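Local coordinates for protein peptidoglycan D,D-transpeptidase PbpA (Mycobacterium tuberculosis, PDB 3UN7) that probably cross-links the peptidoglycan of the mycobacterial cell wall as a penicillin-binding D,D-transpeptidase needed for the regulation of cell length, at residues A116-D119 with A120-G124; Q165-A168 with W169-G173; S244-E247 with A248-S252. One frame throughout, in Å; residues are numbered along the deposited sequence.

Contact 1: A116-D119 with A120-G124; sequences AGWD and AMQQG
The last turns of helix 111-123, which packs on helix 446-458 and precedes strand 131-136, carry an amide-on-indole stack between Trp118 and Gln122, one helical turn apart. With CG anti to the backbone N (chi1 175°), the indole of Trp118 points outward and leans toward the C-terminal end of the helix, where Gln122 folds over one face. The CG methylene of Gln122 makes a CH-pi contact, 3.6 Å from the centroid of the five-membered ring of Trp118. A bend at chi2 (-39°) then lays the glutamine amide over the six-membered ring, the two planes only 14° apart, with Gln122 NE2 3.4 Å from Trp118 CZ3. This amide also donates to Ser149 OG of strand 143-149, a bond that should help hold it flat on the indole. Helix 52-59 touches Trp118 through Glu53 and Val54, while Ala120 and Met121 pack on Ile449. The backbone beneath is regular until its end: Gln122 N donates to Trp118 O at 2.9 Å, but the bond from Gln123 N to Asp119 O is weak, at 3.2 Å. Beside it the side chain of Gln123 curls back on the same carbonyl, NE2 lying 2.8 Å from Asp119 O at an angle too poor for a hydrogen bond.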
loop_
_atom_site.group_PDB
_atom_site.type_symbol
_atom_site.label_atom_id
_atom_site.label_comp_id
_atom_site.label_asym_id
_atom_site.label_seq_id
_atom_site.Cartn_x
_atom_site.Cartn_y
_atom_site.Cartn_z
ATOM N N ALA A 116 7.585 -1.746 -12.776
ATOM C CA ALA A 116 7.850 -3.108 -12.303
ATOM C C ALA A 116 6.684 -3.682 -11.506
ATOM O O ALA A 116 6.329 -4.837 -11.673
ATOM C CB ALA A 116 9.132 -3.158 -11.482
ATOM N N GLY A 117 6.085 -2.873 -10.636
ATOM C CA GLY A 117 4.940 -3.337 -9.852
ATOM C C GLY A 117 3.781 -3.673 -10.770
ATOM O O GLY A 117 3.180 -4.748 -10.664
ATOM N N TRP A 118 3.468 -2.737 -11.666
ATOM C CA TRP A 118 2.432 -2.933 -12.670
ATOM C C TRP A 118 2.694 -4.194 -13.478
ATOM O O TRP A 118 1.811 -5.051 -13.576
ATOM C CB TRP A 118 2.323 -1.735 -13.631
ATOM C CG TRP A 118 1.339 -1.992 -14.755
ATOM C CD1 TRP A 118 1.634 -2.308 -16.053
ATOM C CD2 TRP A 118 -0.094 -1.983 -14.663
ATOM N NE1 TRP A 118 0.473 -2.478 -16.776
ATOM C CE2 TRP A 118 -0.599 -2.277 -15.948
ATOM C CE3 TRP A 118 -0.998 -1.750 -13.622
ATOM C CZ2 TRP A 118 -1.971 -2.350 -16.219
ATOM C CZ3 TRP A 118 -2.368 -1.818 -13.896
ATOM C CH2 TRP A 118 -2.835 -2.115 -15.178
ATOM N N ASP A 119 3.889 -4.298 -14.070
ATOM C CA ASP A 119 4.203 -5.441 -14.928
ATOM C C ASP A 119 4.059 -6.739 -14.146
ATOM O O ASP A 119 3.484 -7.713 -14.643
ATOM C CB ASP A 119 5.621 -5.358 -15.501
ATOM C CG ASP A 119 5.787 -4.268 -16.548
ATOM O OD1 ASP A 119 4.766 -3.746 -17.048
ATOM O OD2 ASP A 119 6.959 -3.953 -16.882
ATOM N N ALA A 120 4.597 -6.764 -12.926
ATOM C CA ALA A 120 4.522 -7.966 -12.088
ATOM C C ALA A 120 3.073 -8.351 -11.768
ATOM O O ALA A 120 2.722 -9.530 -11.801
ATOM C CB ALA A 120 5.324 -7.793 -10.820
ATOM N N MET A 121 2.235 -7.357 -11.482
ATOM C CA MET A 121 0.813 -7.594 -11.234
ATOM C C MET A 121 0.097 -8.106 -12.485
ATOM O O MET A 121 -0.806 -8.943 -12.392
ATOM C CB MET A 121 0.131 -6.319 -10.715
ATOM C CG MET A 121 0.452 -5.978 -9.253
ATOM S SD MET A 121 -0.135 -7.218 -8.061
ATOM C CE MET A 121 -1.870 -6.800 -7.995
ATOM N N GLN A 122 0.496 -7.619 -13.660
ATOM C CA GLN A 122 -0.150 -8.059 -14.903
ATOM C C GLN A 122 0.179 -9.508 -15.301
ATOM O O GLN A 122 -0.590 -10.142 -16.004
ATOM C CB GLN A 122 0.160 -7.088 -16.058
ATOM C CG GLN A 122 -0.334 -5.660 -15.776
ATOM C CD GLN A 122 -1.679 -5.668 -15.085
ATOM O OE1 GLN A 122 -2.674 -6.128 -15.645
ATOM N NE2 GLN A 122 -1.712 -5.199 -13.839
ATOM N N GLN A 123 1.312 -10.014 -14.828
ATOM C CA GLN A 123 1.796 -11.349 -15.193
ATOM C C GLN A 123 1.807 -12.353 -14.036
ATOM O O GLN A 123 2.050 -13.548 -14.243
ATOM C CB GLN A 123 3.202 -11.225 -15.795
ATOM C CG GLN A 123 3.215 -10.415 -17.088
ATOM C CD GLN A 123 4.386 -9.440 -17.186
ATOM O OE1 GLN A 123 5.556 -9.848 -17.147
ATOM N NE2 GLN A 123 4.071 -8.139 -17.339
ATOM N N GLY A 124 1.517 -11.877 -12.830
ATOM C CA GLY A 124 1.784 -12.631 -11.611
ATOM C C GLY A 124 0.743 -13.634 -11.148
ATOM O O GLY A 124 0.964 -14.336 -10.168
#

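Contact 2: Q165-A168 with W169-G173; sequences QAQA and WQRLG
Along helix 162-174 of the transpeptidase region, away from the probable active site, a local contact one turn long sets the guanidinium of Arg171 against Gln167 and Ala168. The arginine chain leaves with CG beside the backbone N (chi1 -72°), which sets Arg171 CG 3.3 Å from Gln167 O; it runs back along the helix, and a bend at chi3 (-107°) brings the guanidinium in over the peptide. The flat group thus lies with one face against the main chain between Gln167 and Ala168. Arg171 NH2 comes 3.7 Å from Gln167 CB, while NH1 approaches Ala168 CB at 4.0 Å. The bond from Arg171 N to Gln167 O, 2.9 Å long and nearly straight at 172°, joins Arg171 and Gln167 again through the main chain. Neighbouring elements flank the helix: Leu156 of helix 154-157 touches both Ala168 and Arg171, whereas the indole of Trp169 stacks with Tyr66, and Gln165 OE1 accepts from Ser63 OG and Arg65 N. Because Arg171 NH2 and Ala168 N, 3.4 Å apart, are both donors, they form no hydrogen bond; the guanidinium meets the helix here by van der Waals contact of its face, with perhaps some electrostatic attraction to the carbonyl of Gln167.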
loop_
_atom_site.group_PDB
_atom_site.type_symbol
_atom_site.label_atom_id
_atom_site.label_comp_id
_atom_site.label_asym_id
_atom_site.label_seq_id
_atom_site.Cartn_x
_atom_site.Cartn_y
_atom_site.Cartn_z
ATOM N N GLN A 165 -17.148 9.839 -23.285
ATOM C CA GLN A 165 -16.992 9.924 -21.842
ATOM C C GLN A 165 -18.092 9.134 -21.128
ATOM O O GLN A 165 -17.801 8.312 -20.261
ATOM C CB GLN A 165 -17.024 11.375 -21.385
ATOM C CG GLN A 165 -15.840 12.217 -21.796
ATOM C CD GLN A 165 -16.116 13.667 -21.521
ATOM O OE1 GLN A 165 -15.841 14.156 -20.430
ATOM N NE2 GLN A 165 -16.707 14.353 -22.489
ATOM N N ALA A 166 -19.352 9.380 -21.492
ATOM C CA ALA A 166 -20.497 8.723 -20.833
ATOM C C ALA A 166 -20.471 7.198 -20.924
ATOM O O ALA A 166 -20.822 6.505 -19.960
ATOM C CB ALA A 166 -21.822 9.278 -21.362
ATOM N N GLN A 167 -20.062 6.676 -22.084
ATOM C CA GLN A 167 -19.971 5.231 -22.285
ATOM C C GLN A 167 -18.848 4.615 -21.460
ATOM O O GLN A 167 -19.059 3.598 -20.805
ATOM C CB GLN A 167 -19.837 4.879 -23.768
ATOM C CG GLN A 167 -21.183 4.766 -24.476
ATOM C CD GLN A 167 -21.072 4.803 -25.995
ATOM O OE1 GLN A 167 -19.969 4.757 -26.554
ATOM N NE2 GLN A 167 -22.222 4.901 -26.673
ATOM N N ALA A 168 -17.671 5.247 -21.461
ATOM C CA ALA A 168 -16.572 4.824 -20.578
ATOM C C ALA A 168 -16.996 4.838 -19.115
ATOM O O ALA A 168 -16.706 3.905 -18.367
ATOM C CB ALA A 168 -15.335 5.697 -20.775
ATOM N N TRP A 169 -17.680 5.908 -18.719
ATOM C CA TRP A 169 -18.153 6.060 -17.352
ATOM C C TRP A 169 -19.072 4.898 -16.939
ATOM O O TRP A 169 -18.903 4.323 -15.865
ATOM C CB TRP A 169 -18.874 7.400 -17.193
ATOM C CG TRP A 169 -19.238 7.726 -15.785
ATOM C CD1 TRP A 169 -20.495 7.722 -15.236
ATOM C CD2 TRP A 169 -18.340 8.084 -14.731
ATOM N NE1 TRP A 169 -20.426 8.070 -13.905
ATOM C CE2 TRP A 169 -19.115 8.297 -13.573
ATOM C CE3 TRP A 169 -16.949 8.251 -14.656
ATOM C CZ2 TRP A 169 -18.547 8.676 -12.353
ATOM C CZ3 TRP A 169 -16.387 8.615 -13.439
ATOM C CH2 TRP A 169 -17.183 8.831 -12.309
ATOM N N GLN A 170 -20.008 4.550 -17.818
ATOM C CA GLN A 170 -20.983 3.476 -17.580
ATOM C C GLN A 170 -20.320 2.094 -17.566
ATOM O O GLN A 170 -20.598 1.279 -16.672
ATOM C CB GLN A 170 -22.108 3.568 -18.625
ATOM C CG GLN A 170 -23.071 2.386 -18.689
ATOM C CD GLN A 170 -22.902 1.575 -19.967
ATOM O OE1 GLN A 170 -21.809 1.511 -20.545
ATOM N NE2 GLN A 170 -23.987 0.963 -20.422
ATOM N N ARG A 171 -19.436 1.842 -18.537
ATOM C CA ARG A 171 -18.641 0.605 -18.576
ATOM C C ARG A 171 -17.817 0.405 -17.295
ATOM O O ARG A 171 -17.814 -0.679 -16.726
ATOM C CB ARG A 171 -17.711 0.574 -19.803
ATOM C CG ARG A 171 -18.397 0.358 -21.161
ATOM C CD ARG A 171 -17.364 0.339 -22.306
ATOM N NE ARG A 171 -17.378 1.549 -23.148
ATOM C CZ ARG A 171 -16.353 2.388 -23.304
ATOM N NH1 ARG A 171 -15.202 2.180 -22.671
ATOM N NH2 ARG A 171 -16.476 3.446 -24.101
ATOM N N LEU A 172 -17.131 1.451 -16.845
ATOM C CA LEU A 172 -16.277 1.368 -15.656
ATOM C C LEU A 172 -17.103 1.198 -14.382
ATOM O O LEU A 172 -16.743 0.427 -13.487
ATOM C CB LEU A 172 -15.357 2.605 -15.553
ATOM C CG LEU A 172 -14.283 2.766 -16.646
ATOM C CD1 LEU A 172 -13.576 4.129 -16.610
ATOM C CD2 LEU A 172 -13.264 1.633 -16.612
ATOM N N GLY A 173 -18.225 1.904 -14.319
ATOM C CA GLY A 173 -19.126 1.827 -13.177
ATOM C C GLY A 173 -19.785 0.473 -13.003
ATOM O O GLY A 173 -20.039 0.036 -11.873
#

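Contact 3: S244-E247 with A248-S252; sequences SLRE and AFVKS
Backbone hydrogen bonds tie Ser244-Glu247 to Ala248-Ser252: Ala248 N donates to Ser244 O at 2.9 Å, and Phe249, Val250 and Lys251 repeat the i to i+4 pattern with Leu245, Arg246 and Glu247. The short helix 245-251 is closed at both ends. Ser244 is its N-cap, OG accepting from Glu247 N at 2.9 Å. Ser252, with positive phi (58°), is the C-prime residue of a Schellman motif in which Cys253 N reaches Ala248 O and Ser252 N makes a weak bond to Phe249 O. Ser252 also opens the SxN motif (Ser-Cys-Asn) of the penicillin-binding transpeptidase fold; its OG bonds to Lys196 NZ and Lys395 NZ, and its side chain touches Ser193, the probable acyl-ester nucleophile.

Van der Waals contacts line two sides of the helix. Val250 puts CG1 over one face of the Arg246 guanidinium, 3.8 Å from Arg246 NH2, and the bend at chi2 (-112°) of Arg246 turns that group toward it. Phe249 touches Val197 and Thr200 of helix 196-205, Leu373 and Met374 of helix 364-379, and Phe257 of helix 254-264.

Among the charged chains, Glu247 and Lys251 run side by side, Glu247 CG lying 4.2 Å from Lys251 CD. Glu247 OE2 and Lys251 NZ stay 5.1 Å apart, so any attraction between the two charges is probably weak, while NZ donates to Cys237 O.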
loop_
_atom_site.group_PDB
_atom_site.type_symbol
_atom_site.label_atom_id
_atom_site.label_comp_id
_atom_site.label_asym_id
_atom_site.label_seq_id
_atom_site.Cartn_x
_atom_site.Cartn_y
_atom_site.Cartn_z
ATOM N N SER A 244 9.511 -21.860 20.009
ATOM C CA SER A 244 9.855 -20.497 20.383
ATOM C C SER A 244 9.001 -19.508 19.592
ATOM O O SER A 244 8.584 -19.798 18.470
ATOM C CB SER A 244 11.336 -20.233 20.116
ATOM O OG SER A 244 11.596 -20.157 18.717
ATOM N N LEU A 245 8.748 -18.343 20.184
ATOM C CA LEU A 245 8.109 -17.234 19.484
ATOM C C LEU A 245 8.807 -16.981 18.140
ATOM O O LEU A 245 8.135 -16.839 17.129
ATOM C CB LEU A 245 8.111 -15.970 20.364
ATOM C CG LEU A 245 7.309 -14.717 19.979
ATOM C CD1 LEU A 245 6.975 -13.898 21.228
ATOM C CD2 LEU A 245 8.080 -13.876 19.000
ATOM N N ARG A 246 10.138 -16.948 18.117
ATOM C CA ARG A 246 10.860 -16.749 16.848
ATOM C C ARG A 246 10.480 -17.808 15.815
ATOM O O ARG A 246 10.206 -17.486 14.653
ATOM C CB ARG A 246 12.389 -16.710 17.040
ATOM C CG ARG A 246 13.182 -16.646 15.716
ATOM C CD ARG A 246 13.999 -17.931 15.425
ATOM N NE ARG A 246 14.310 -18.144 14.002
ATOM C CZ ARG A 246 14.903 -17.251 13.204
ATOM N NH1 ARG A 246 15.254 -16.051 13.659
ATOM N NH2 ARG A 246 15.137 -17.554 11.930
ATOM N N GLU A 247 10.492 -19.070 16.233
ATOM C CA GLU A 247 10.151 -20.155 15.331
ATOM C C GLU A 247 8.718 -20.006 14.800
ATOM O O GLU A 247 8.495 -20.121 13.596
ATOM C CB GLU A 247 10.363 -21.510 16.005
ATOM C CG GLU A 247 10.344 -22.679 15.036
ATOM C CD GLU A 247 10.872 -23.971 15.642
ATOM O OE1 GLU A 247 10.626 -24.228 16.844
ATOM O OE2 GLU A 247 11.533 -24.732 14.908
ATOM N N ALA A 248 7.766 -19.728 15.693
ATOM C CA ALA A 248 6.365 -19.527 15.301
ATOM C C ALA A 248 6.222 -18.384 14.294
ATOM O O ALA A 248 5.436 -18.475 13.343
ATOM C CB ALA A 248 5.491 -19.257 16.522
ATOM N N PHE A 249 6.979 -17.310 14.500
ATOM C CA PHE A 249 6.918 -16.177 13.576
ATOM C C PHE A 249 7.409 -16.568 12.186
ATOM O O PHE A 249 6.722 -16.328 11.195
ATOM C CB PHE A 249 7.725 -14.981 14.103
ATOM C CG PHE A 249 7.565 -13.734 13.281
ATOM C CD1 PHE A 249 6.616 -12.782 13.630
ATOM C CD2 PHE A 249 8.358 -13.514 12.148
ATOM C CE1 PHE A 249 6.467 -11.626 12.881
ATOM C CE2 PHE A 249 8.203 -12.360 11.377
ATOM C CZ PHE A 249 7.258 -11.418 11.750
ATOM N N VAL A 250 8.597 -17.163 12.100
ATOM C CA VAL A 250 9.147 -17.468 10.784
ATOM C C VAL A 250 8.319 -18.532 10.065
ATOM O O VAL A 250 8.122 -18.455 8.852
ATOM C CB VAL A 250 10.685 -17.768 10.791
ATOM C CG1 VAL A 250 11.424 -16.713 11.601
ATOM C CG2 VAL A 250 10.977 -19.133 11.317
ATOM N N LYS A 251 7.803 -19.498 10.821
ATOM C CA LYS A 251 6.919 -20.517 10.270
ATOM C C LYS A 251 5.491 -20.000 10.111
ATOM O O LYS A 251 4.685 -20.607 9.403
ATOM C CB LYS A 251 6.945 -21.772 11.139
ATOM C CG LYS A 251 8.251 -22.569 11.023
ATOM C CD LYS A 251 8.124 -23.916 11.710
ATOM C CE LYS A 251 8.693 -25.020 10.834
ATOM N NZ LYS A 251 8.323 -26.369 11.348
ATOM N N SER A 252 5.193 -18.877 10.768
ATOM C CA SER A 252 3.876 -18.233 10.746
ATOM C C SER A 252 2.751 -19.162 11.238
ATOM O O SER A 252 1.705 -19.308 10.583
ATOM C CB SER A 252 3.565 -17.665 9.352
ATOM O OG SER A 252 2.498 -16.724 9.423
#

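From the N terminus, the three contacts follow in series without nesting or crossing. Each lies within one helix and closes only single helical turns, so none bridges a long loop. Contact 1, at the end of helix 111-123, touches helix 52-59, helix 446-458 and strand 143-149 of the five-stranded sheet. Contact 2 lies farther out, on helix 162-174, beside helix 154-157 and the loop around Tyr66; its nearest atoms are about 11 Å from contact 1. Contact 3, on helix 245-251, borders the active site among helices 196-205, 254-264 and 364-379. Contacts 2 and 3 lie on opposite sides of the chain's centre, their own centres about 49 Å apart.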